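Long-range contacts in 2-pyrone-4,6-dicarboxylic acid hydrolase, putative (PDB 2FFI), which probably hydrolyses the lactone 2-pyrone-4,6-dicarboxylate, as a TIM-barrel member of the amidohydrolase family: residues V146-Q157 and Q179-G190; A40-Q48 and A75-L83. One frame throughout, in Å; residues are numbered along the deposited sequence.

Both contacts pair helical segments on the outside of the TIM barrel, on opposite sides of the chain's centre. Contact 2 comes first along the chain: it joins helix 42-51 to the end of helix 70-78, which flank strand 56-57 in sequence. Contact 1 opens only after contact 2 has closed, and joins helix 149-156 to the short helix 182-185, with strand 163-165 between them. Their centres lie 33 Å apart and their nearest atoms about 21 Å, so they do not touch. Each contact fits together, around its own part of the barrel, two helices that follow one another with a strand between, the recurring arrangement of this fold.

Contact 1: V146-Q157 and Q179-G190; sequences VADIPVLVRALQ and QPGFAELLTLSG
Ala147 and Gly181 bring the two segments together, their CA atoms 3.7 Å apart, and from there the chains run in the same general direction while spreading, until Arg154 CA and Ser189 CA stand 8.4 Å apart. This is packing between consecutive outer helices of the TIM barrel, 149-156 and 182-185, with strand 163-165 between them in the chain. Gly181 CA makes a CH···O contact of 3.3 Å with Val146 O; a CB on this glycine would probably run into Val146 O and Ala147 N. The Val146 side chain covers the start of helix 182-185, beside the edge of the Phe182 ring. In the middle, the side chains of Pro150 and Glu184 cross at about a right angle, with Pro150 CB 4.0 Å from Glu184 CB. The carboxylate of Glu184 meets the exposed Arg154, where Glu184 OE2 lies 3.7 Å from Arg154 NH1, at the edge of the guanidinium and in its plane. This salt bridge is long, and the two planar groups are turned 60° apart. Beneath it the contact is apolar: Leu188 sends CD2 to 3.5 Å from Val153 CG1, while the Leu188 and Arg154 side chains slide past each other in opposite directions. Deeper still, Ile149 and Leu185 both rest on Ile165 of strand 163-165, Val153 reaches Leu142 of strand 139-142, and helix 208-225 packs against Phe182 and Leu185 through Leu222.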
loop_
_atom_site.group_PDB
_atom_site.type_symbol
_atom_site.label_atom_id
_atom_site.label_comp_id
_atom_site.label_asym_id
_atom_site.label_seq_id
_atom_site.Cartn_x
_atom_site.Cartn_y
_atom_site.Cartn_z
ATOM N N VAL A 146 11.433 -8.743 1.879
ATOM C CA VAL A 146 11.322 -9.398 0.581
ATOM C C VAL A 146 11.564 -10.890 0.702
ATOM O O VAL A 146 11.031 -11.669 -0.086
ATOM C CB VAL A 146 12.334 -8.866 -0.444
ATOM C CG1 VAL A 146 13.737 -9.329 -0.095
ATOM C CG2 VAL A 146 11.958 -9.360 -1.823
ATOM N N ALA A 147 12.366 -11.276 1.693
ATOM C CA ALA A 147 12.708 -12.677 1.912
ATOM C C ALA A 147 11.484 -13.556 2.104
ATOM O O ALA A 147 11.474 -14.704 1.659
ATOM C CB ALA A 147 13.636 -12.807 3.103
ATOM N N ASP A 148 10.447 -13.011 2.736
ATOM C CA ASP A 148 9.221 -13.765 2.993
ATOM C C ASP A 148 8.084 -13.531 1.992
ATOM O O ASP A 148 7.097 -14.279 1.970
ATOM C CB ASP A 148 8.730 -13.470 4.409
ATOM C CG ASP A 148 9.584 -14.137 5.457
ATOM O OD1 ASP A 148 9.934 -13.472 6.465
ATOM O OD2 ASP A 148 9.907 -15.338 5.269
ATOM N N ILE A 149 8.227 -12.513 1.149
ATOM C CA ILE A 149 7.203 -12.200 0.162
ATOM C C ILE A 149 6.832 -13.371 -0.748
ATOM O O ILE A 149 5.676 -13.781 -0.780
ATOM C CB ILE A 149 7.632 -10.986 -0.687
ATOM C CG1 ILE A 149 7.737 -9.764 0.214
ATOM C CG2 ILE A 149 6.639 -10.722 -1.808
ATOM C CD1 ILE A 149 6.483 -9.475 0.977
ATOM N N PRO A 150 7.801 -13.930 -1.496
ATOM C CA PRO A 150 7.465 -15.056 -2.379
ATOM C C PRO A 150 6.734 -16.228 -1.707
ATOM O O PRO A 150 6.040 -16.994 -2.379
ATOM C CB PRO A 150 8.820 -15.470 -2.954
ATOM C CG PRO A 150 9.795 -15.045 -1.886
ATOM C CD PRO A 150 9.253 -13.686 -1.487
ATOM N N VAL A 151 6.888 -16.374 -0.392
ATOM C CA VAL A 151 6.228 -17.463 0.326
ATOM C C VAL A 151 4.792 -17.087 0.642
ATOM O O VAL A 151 3.909 -17.926 0.566
ATOM C CB VAL A 151 6.954 -17.809 1.650
ATOM C CG1 VAL A 151 6.199 -18.889 2.375
ATOM C CG2 VAL A 151 8.383 -18.264 1.371
ATOM N N LEU A 152 4.573 -15.823 0.988
ATOM C CA LEU A 152 3.241 -15.323 1.301
ATOM C C LEU A 152 2.420 -15.191 0.017
ATOM O O LEU A 152 1.213 -15.414 0.021
ATOM C CB LEU A 152 3.343 -13.973 2.009
ATOM N N VAL A 153 3.087 -14.836 -1.079
ATOM C CA VAL A 153 2.428 -14.680 -2.376
ATOM C C VAL A 153 1.962 -16.023 -2.922
ATOM O O VAL A 153 0.853 -16.129 -3.445
ATOM C CB VAL A 153 3.369 -14.044 -3.429
ATOM C CG1 VAL A 153 2.696 -14.058 -4.787
ATOM C CG2 VAL A 153 3.725 -12.625 -3.030
ATOM N N ARG A 154 2.821 -17.036 -2.800
ATOM C CA ARG A 154 2.520 -18.382 -3.277
ATOM C C ARG A 154 1.472 -19.081 -2.423
ATOM O O ARG A 154 0.856 -20.062 -2.848
ATOM C CB ARG A 154 3.798 -19.240 -3.349
ATOM C CG ARG A 154 4.458 -19.247 -4.733
ATOM C CD ARG A 154 5.518 -20.333 -4.856
ATOM N NE ARG A 154 6.811 -19.943 -4.284
ATOM C CZ ARG A 154 7.795 -19.356 -4.966
ATOM N NH1 ARG A 154 8.926 -19.045 -4.348
ATOM N NH2 ARG A 154 7.660 -19.087 -6.267
ATOM N N ALA A 155 1.270 -18.566 -1.218
ATOM C CA ALA A 155 0.284 -19.128 -0.308
ATOM C C ALA A 155 -1.093 -18.567 -0.668
ATOM O O ALA A 155 -2.093 -19.276 -0.610
ATOM C CB ALA A 155 0.640 -18.772 1.126
ATOM N N LEU A 156 -1.138 -17.293 -1.044
ATOM C CA LEU A 156 -2.393 -16.644 -1.420
ATOM C C LEU A 156 -2.680 -16.866 -2.899
ATOM O O LEU A 156 -3.755 -16.529 -3.397
ATOM C CB LEU A 156 -2.316 -15.142 -1.160
ATOM C CG LEU A 156 -2.082 -14.687 0.272
ATOM C CD1 LEU A 156 -1.810 -13.207 0.281
ATOM C CD2 LEU A 156 -3.279 -15.030 1.119
ATOM N N GLN A 157 -1.694 -17.424 -3.590
ATOM C CA GLN A 157 -1.767 -17.703 -5.014
ATOM C C GLN A 157 -3.002 -18.542 -5.393
ATOM O O GLN A 157 -3.768 -18.164 -6.277
ATOM C CB GLN A 157 -0.478 -18.433 -5.433
ATOM C CG GLN A 157 -0.016 -18.225 -6.861
ATOM C CD GLN A 157 0.695 -16.902 -7.069
ATOM O OE1 GLN A 157 0.117 -15.830 -6.870
ATOM N NE2 GLN A 157 1.962 -16.972 -7.474
ATOM N N GLN A 179 19.137 -10.345 -4.202
ATOM C CA GLN A 179 18.836 -10.596 -2.797
ATOM C C GLN A 179 18.087 -11.903 -2.655
ATOM O O GLN A 179 17.467 -12.380 -3.605
ATOM C CB GLN A 179 17.952 -9.496 -2.232
ATOM C CG GLN A 179 18.657 -8.242 -1.836
ATOM C CD GLN A 179 17.685 -7.174 -1.422
ATOM O OE1 GLN A 179 16.845 -7.384 -0.552
ATOM N NE2 GLN A 179 17.786 -6.018 -2.051
ATOM N N PRO A 180 18.109 -12.484 -1.449
ATOM C CA PRO A 180 17.424 -13.747 -1.187
ATOM C C PRO A 180 15.927 -13.725 -1.487
ATOM O O PRO A 180 15.352 -14.747 -1.861
ATOM C CB PRO A 180 17.726 -13.993 0.285
ATOM C CG PRO A 180 17.817 -12.611 0.837
ATOM C CD PRO A 180 18.670 -11.935 -0.204
ATOM N N GLY A 181 15.280 -12.579 -1.327
ATOM C CA GLY A 181 13.853 -12.539 -1.607
ATOM C C GLY A 181 13.466 -11.817 -2.893
ATOM O O GLY A 181 12.506 -12.178 -3.580
ATOM N N PHE A 182 14.224 -10.782 -3.224
ATOM C CA PHE A 182 13.941 -10.003 -4.410
ATOM C C PHE A 182 14.180 -10.771 -5.692
ATOM O O PHE A 182 13.542 -10.511 -6.709
ATOM C CB PHE A 182 14.785 -8.746 -4.426
ATOM C CG PHE A 182 14.204 -7.667 -5.263
ATOM C CD1 PHE A 182 13.126 -6.931 -4.802
ATOM C CD2 PHE A 182 14.729 -7.379 -6.512
ATOM C CE1 PHE A 182 12.582 -5.921 -5.568
ATOM C CE2 PHE A 182 14.191 -6.369 -7.288
ATOM C CZ PHE A 182 13.115 -5.636 -6.813
ATOM N N ALA A 183 15.124 -11.699 -5.649
ATOM C CA ALA A 183 15.439 -12.498 -6.817
ATOM C C ALA A 183 14.220 -13.306 -7.225
ATOM O O ALA A 183 13.791 -13.252 -8.379
ATOM C CB ALA A 183 16.593 -13.419 -6.522
ATOM N N GLU A 184 13.660 -14.058 -6.282
ATOM C CA GLU A 184 12.478 -14.878 -6.564
ATOM C C GLU A 184 11.337 -13.995 -7.047
ATOM O O GLU A 184 10.484 -14.432 -7.802
ATOM C CB GLU A 184 12.035 -15.628 -5.301
ATOM C CG GLU A 184 13.077 -16.542 -4.683
ATOM C CD GLU A 184 12.644 -17.106 -3.329
ATOM O OE1 GLU A 184 12.582 -16.332 -2.347
ATOM O OE2 GLU A 184 12.355 -18.324 -3.246
ATOM N N LEU A 185 11.337 -12.745 -6.601
ATOM C CA LEU A 185 10.305 -11.791 -6.977
ATOM C C LEU A 185 10.374 -11.447 -8.479
ATOM O O LEU A 185 9.340 -11.373 -9.146
ATOM C CB LEU A 185 10.448 -10.533 -6.110
ATOM C CG LEU A 185 9.332 -9.493 -6.031
ATOM C CD1 LEU A 185 9.309 -8.673 -7.305
ATOM C CD2 LEU A 185 7.998 -10.178 -5.799
ATOM N N LEU A 186 11.584 -11.264 -9.011
ATOM C CA LEU A 186 11.765 -10.929 -10.425
ATOM C C LEU A 186 11.604 -12.146 -11.307
ATOM O O LEU A 186 11.797 -12.071 -12.517
ATOM C CB LEU A 186 13.156 -10.352 -10.675
ATOM C CG LEU A 186 13.610 -9.210 -9.790
ATOM C CD1 LEU A 186 15.016 -8.834 -10.172
ATOM C CD2 LEU A 186 12.663 -8.044 -9.938
ATOM N N THR A 187 11.260 -13.269 -10.695
ATOM C CA THR A 187 11.105 -14.513 -11.429
ATOM C C THR A 187 9.832 -15.203 -10.980
ATOM O O THR A 187 9.502 -16.285 -11.457
ATOM C CB THR A 187 12.300 -15.464 -11.162
ATOM O OG1 THR A 187 13.525 -14.726 -11.229
ATOM C CG2 THR A 187 12.349 -16.574 -12.201
ATOM N N LEU A 188 9.111 -14.569 -10.063
ATOM C CA LEU A 188 7.879 -15.149 -9.532
ATOM C C LEU A 188 6.889 -15.548 -10.620
ATOM O O LEU A 188 6.944 -15.052 -11.743
ATOM C CB LEU A 188 7.202 -14.173 -8.568
ATOM C CG LEU A 188 6.023 -14.711 -7.754
ATOM C CD1 LEU A 188 6.478 -15.876 -6.873
ATOM C CD2 LEU A 188 5.460 -13.585 -6.896
ATOM N N SER A 189 5.988 -16.462 -10.271
ATOM C CA SER A 189 4.966 -16.944 -11.188
ATOM C C SER A 189 3.638 -16.262 -10.870
ATOM O O SER A 189 2.744 -16.868 -10.279
ATOM C CB SER A 189 4.818 -18.464 -11.066
ATOM O OG SER A 189 4.603 -18.868 -9.726
ATOM N N GLY A 190 3.521 -14.995 -11.252
ATOM C CA GLY A 190 2.299 -14.248 -10.999
ATOM C C GLY A 190 1.471 -14.090 -12.259
ATOM O O GLY A 190 1.879 -13.395 -13.189
#

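Contact 2: A40-Q48 and A75-L83; sequences APLGDYLGQ and ALQTVPGQL
Leu42 and Ala75 mark the nearest approach of the two backbones, CA to CA 6.5 Å, where the first turn of helix 42-51 faces the last turn of helix 70-78 and the chain that leaves it. These are neighbouring outer helices of the TIM barrel, and no hydrogen bond joins the segments; the contact is made by apolar side chains. Leu42 is at its heart. Its CG lies 3.5 Å from Ala75 CB, its CD1 pushes between Ala75, Thr78 CG2 and Val79 CG2, and its CD2 branch slides past Leu83, 3.7 Å from Leu83 CD1. Cutting Leu42 back to alanine would probably open a gap between the helices, leaving Ala75, Thr78 and Leu83 without the branches they pack on. One turn further, Leu46 and Val79 reach toward each other tip to tip, Leu46 CD2 to Val79 CG1 at 3.5 Å. Gln82 crosses Leu46 obliquely, its amide nitrogen held by the carbonyl of Ser55. Tyr45 closes the inner side: with CG anti to its backbone N (chi1 175°) the ring lies on the side of strand 15-16, where Trp237 meets it with planes at about 30° and its hydroxyl is hydrogen-bonded to Asp16 OD1. Leu83 meets the ring at its edge, Leu83 CD2 lying 4.1 Å from Tyr45 CE2.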
loop_
_atom_site.group_PDB
_atom_site.type_symbol
_atom_site.label_atom_id
_atom_site.label_comp_id
_atom_site.label_asym_id
_atom_site.label_seq_id
_atom_site.Cartn_x
_atom_site.Cartn_y
_atom_site.Cartn_z
ATOM N N ALA A 40 -2.550 13.355 12.053
ATOM C CA ALA A 40 -2.596 13.212 10.594
ATOM C C ALA A 40 -4.043 13.254 10.121
ATOM O O ALA A 40 -4.542 12.304 9.523
ATOM C CB ALA A 40 -1.939 11.895 10.174
ATOM N N PRO A 41 -4.737 14.374 10.373
ATOM C CA PRO A 41 -6.138 14.506 9.962
ATOM C C PRO A 41 -6.348 14.446 8.444
ATOM O O PRO A 41 -5.431 14.698 7.661
ATOM C CB PRO A 41 -6.539 15.849 10.563
ATOM C CG PRO A 41 -5.292 16.651 10.435
ATOM C CD PRO A 41 -4.211 15.664 10.858
ATOM N N LEU A 42 -7.565 14.116 8.039
ATOM C CA LEU A 42 -7.883 14.011 6.628
ATOM C C LEU A 42 -7.503 15.325 5.940
ATOM O O LEU A 42 -6.847 15.335 4.901
ATOM C CB LEU A 42 -9.378 13.730 6.448
ATOM C CG LEU A 42 -9.848 12.648 5.481
ATOM C CD1 LEU A 42 -11.304 12.905 5.195
ATOM C CD2 LEU A 42 -9.057 12.661 4.192
ATOM N N GLY A 43 -7.906 16.435 6.538
ATOM C CA GLY A 43 -7.605 17.728 5.955
ATOM C C GLY A 43 -6.147 17.902 5.567
ATOM O O GLY A 43 -5.825 18.361 4.461
ATOM N N ASP A 44 -5.239 17.548 6.466
ATOM C CA ASP A 44 -3.836 17.723 6.138
ATOM C C ASP A 44 -3.455 16.914 4.915
ATOM O O ASP A 44 -2.816 17.427 3.999
ATOM C CB ASP A 44 -2.943 17.338 7.317
ATOM C CG ASP A 44 -3.059 18.305 8.486
ATOM O OD1 ASP A 44 -2.216 18.201 9.409
ATOM O OD2 ASP A 44 -3.987 19.153 8.494
ATOM N N TYR A 45 -3.843 15.644 4.901
ATOM C CA TYR A 45 -3.531 14.763 3.782
ATOM C C TYR A 45 -4.113 15.288 2.477
ATOM O O TYR A 45 -3.439 15.309 1.448
ATOM C CB TYR A 45 -4.083 13.374 4.052
ATOM C CG TYR A 45 -3.896 12.443 2.889
ATOM C CD1 TYR A 45 -2.632 12.211 2.361
ATOM C CD2 TYR A 45 -4.982 11.793 2.314
ATOM C CE1 TYR A 45 -2.459 11.350 1.282
ATOM C CE2 TYR A 45 -4.817 10.933 1.246
ATOM C CZ TYR A 45 -3.561 10.719 0.740
ATOM O OH TYR A 45 -3.394 9.867 -0.307
ATOM N N LEU A 46 -5.376 15.696 2.529
ATOM C CA LEU A 46 -6.045 16.228 1.366
ATOM C C LEU A 46 -5.293 17.456 0.885
ATOM O O LEU A 46 -5.156 17.675 -0.315
ATOM C CB LEU A 46 -7.490 16.567 1.720
ATOM C CG LEU A 46 -8.539 15.529 1.307
ATOM C CD1 LEU A 46 -7.989 14.143 1.477
ATOM C CD2 LEU A 46 -9.805 15.726 2.117
ATOM N N GLY A 47 -4.788 18.250 1.822
ATOM C CA GLY A 47 -4.044 19.445 1.449
ATOM C C GLY A 47 -2.742 19.100 0.747
ATOM O O GLY A 47 -2.433 19.619 -0.325
ATOM N N GLN A 48 -1.969 18.224 1.371
ATOM C CA GLN A 48 -0.722 17.767 0.818
ATOM C C GLN A 48 -0.936 17.152 -0.550
ATOM O O GLN A 48 -0.050 17.217 -1.392
ATOM C CB GLN A 48 -0.114 16.738 1.759
ATOM C CG GLN A 48 0.379 17.339 3.036
ATOM C CD GLN A 48 1.515 18.319 2.781
ATOM O OE1 GLN A 48 1.358 19.538 2.918
ATOM N NE2 GLN A 48 2.671 17.782 2.395
ATOM N N ALA A 75 -13.508 8.853 7.244
ATOM C CA ALA A 75 -12.852 9.776 6.327
ATOM C C ALA A 75 -13.229 9.473 4.879
ATOM O O ALA A 75 -13.152 10.349 4.016
ATOM C CB ALA A 75 -11.324 9.699 6.508
ATOM N N LEU A 76 -13.608 8.225 4.614
ATOM C CA LEU A 76 -13.997 7.822 3.271
ATOM C C LEU A 76 -15.316 8.504 2.904
ATOM O O LEU A 76 -15.479 9.019 1.795
ATOM C CB LEU A 76 -14.154 6.300 3.203
ATOM C CG LEU A 76 -13.183 5.521 2.312
ATOM C CD1 LEU A 76 -11.833 6.178 2.329
ATOM C CD2 LEU A 76 -13.095 4.083 2.793
ATOM N N GLN A 77 -16.250 8.521 3.850
ATOM C CA GLN A 77 -17.552 9.136 3.627
ATOM C C GLN A 77 -17.438 10.667 3.593
ATOM O O GLN A 77 -18.227 11.342 2.916
ATOM C CB GLN A 77 -18.520 8.717 4.737
ATOM C CG GLN A 77 -18.454 7.259 5.114
ATOM C CD GLN A 77 -19.222 6.955 6.391
ATOM O OE1 GLN A 77 -19.374 7.823 7.259
ATOM N NE2 GLN A 77 -19.698 5.715 6.517
ATOM N N THR A 78 -16.460 11.200 4.327
ATOM C CA THR A 78 -16.220 12.639 4.408
ATOM C C THR A 78 -15.926 13.222 3.025
ATOM O O THR A 78 -16.402 14.299 2.672
ATOM C CB THR A 78 -15.056 12.922 5.377
ATOM O OG1 THR A 78 -15.523 12.757 6.720
ATOM C CG2 THR A 78 -14.523 14.329 5.214
ATOM N N VAL A 79 -15.147 12.495 2.240
ATOM C CA VAL A 79 -14.826 12.922 0.893
ATOM C C VAL A 79 -15.155 11.758 -0.022
ATOM O O VAL A 79 -14.273 10.996 -0.437
ATOM C CB VAL A 79 -13.347 13.279 0.742
ATOM C CG1 VAL A 79 -13.076 14.628 1.378
ATOM C CG2 VAL A 79 -12.484 12.203 1.395
ATOM N N PRO A 80 -16.449 11.601 -0.341
ATOM C CA PRO A 80 -16.915 10.516 -1.214
ATOM C C PRO A 80 -16.310 10.510 -2.623
ATOM O O PRO A 80 -16.194 11.549 -3.269
ATOM C CB PRO A 80 -18.429 10.718 -1.216
ATOM C CG PRO A 80 -18.570 12.209 -1.036
ATOM C CD PRO A 80 -17.566 12.486 0.047
ATOM N N GLY A 81 -15.930 9.323 -3.086
ATOM C CA GLY A 81 -15.359 9.188 -4.407
ATOM C C GLY A 81 -13.884 9.507 -4.463
ATOM O O GLY A 81 -13.127 8.827 -5.157
ATOM N N GLN A 82 -13.462 10.521 -3.716
ATOM C CA GLN A 82 -12.058 10.943 -3.713
ATOM C C GLN A 82 -11.057 9.932 -3.158
ATOM O O GLN A 82 -9.895 9.933 -3.546
ATOM C CB GLN A 82 -11.917 12.279 -2.959
ATOM C CG GLN A 82 -10.499 12.857 -2.969
ATOM C CD GLN A 82 -10.452 14.364 -2.710
ATOM O OE1 GLN A 82 -11.119 14.868 -1.800
ATOM N NE2 GLN A 82 -9.642 15.085 -3.497
ATOM N N LEU A 83 -11.508 9.052 -2.274
ATOM C CA LEU A 83 -10.607 8.084 -1.679
ATOM C C LEU A 83 -11.154 6.677 -1.716
ATOM O O LEU A 83 -12.352 6.483 -1.914
ATOM C CB LEU A 83 -10.342 8.459 -0.224
ATOM C CG LEU A 83 -9.749 9.841 0.031
ATOM C CD1 LEU A 83 -9.721 10.147 1.526
ATOM C CD2 LEU A 83 -8.351 9.895 -0.580
#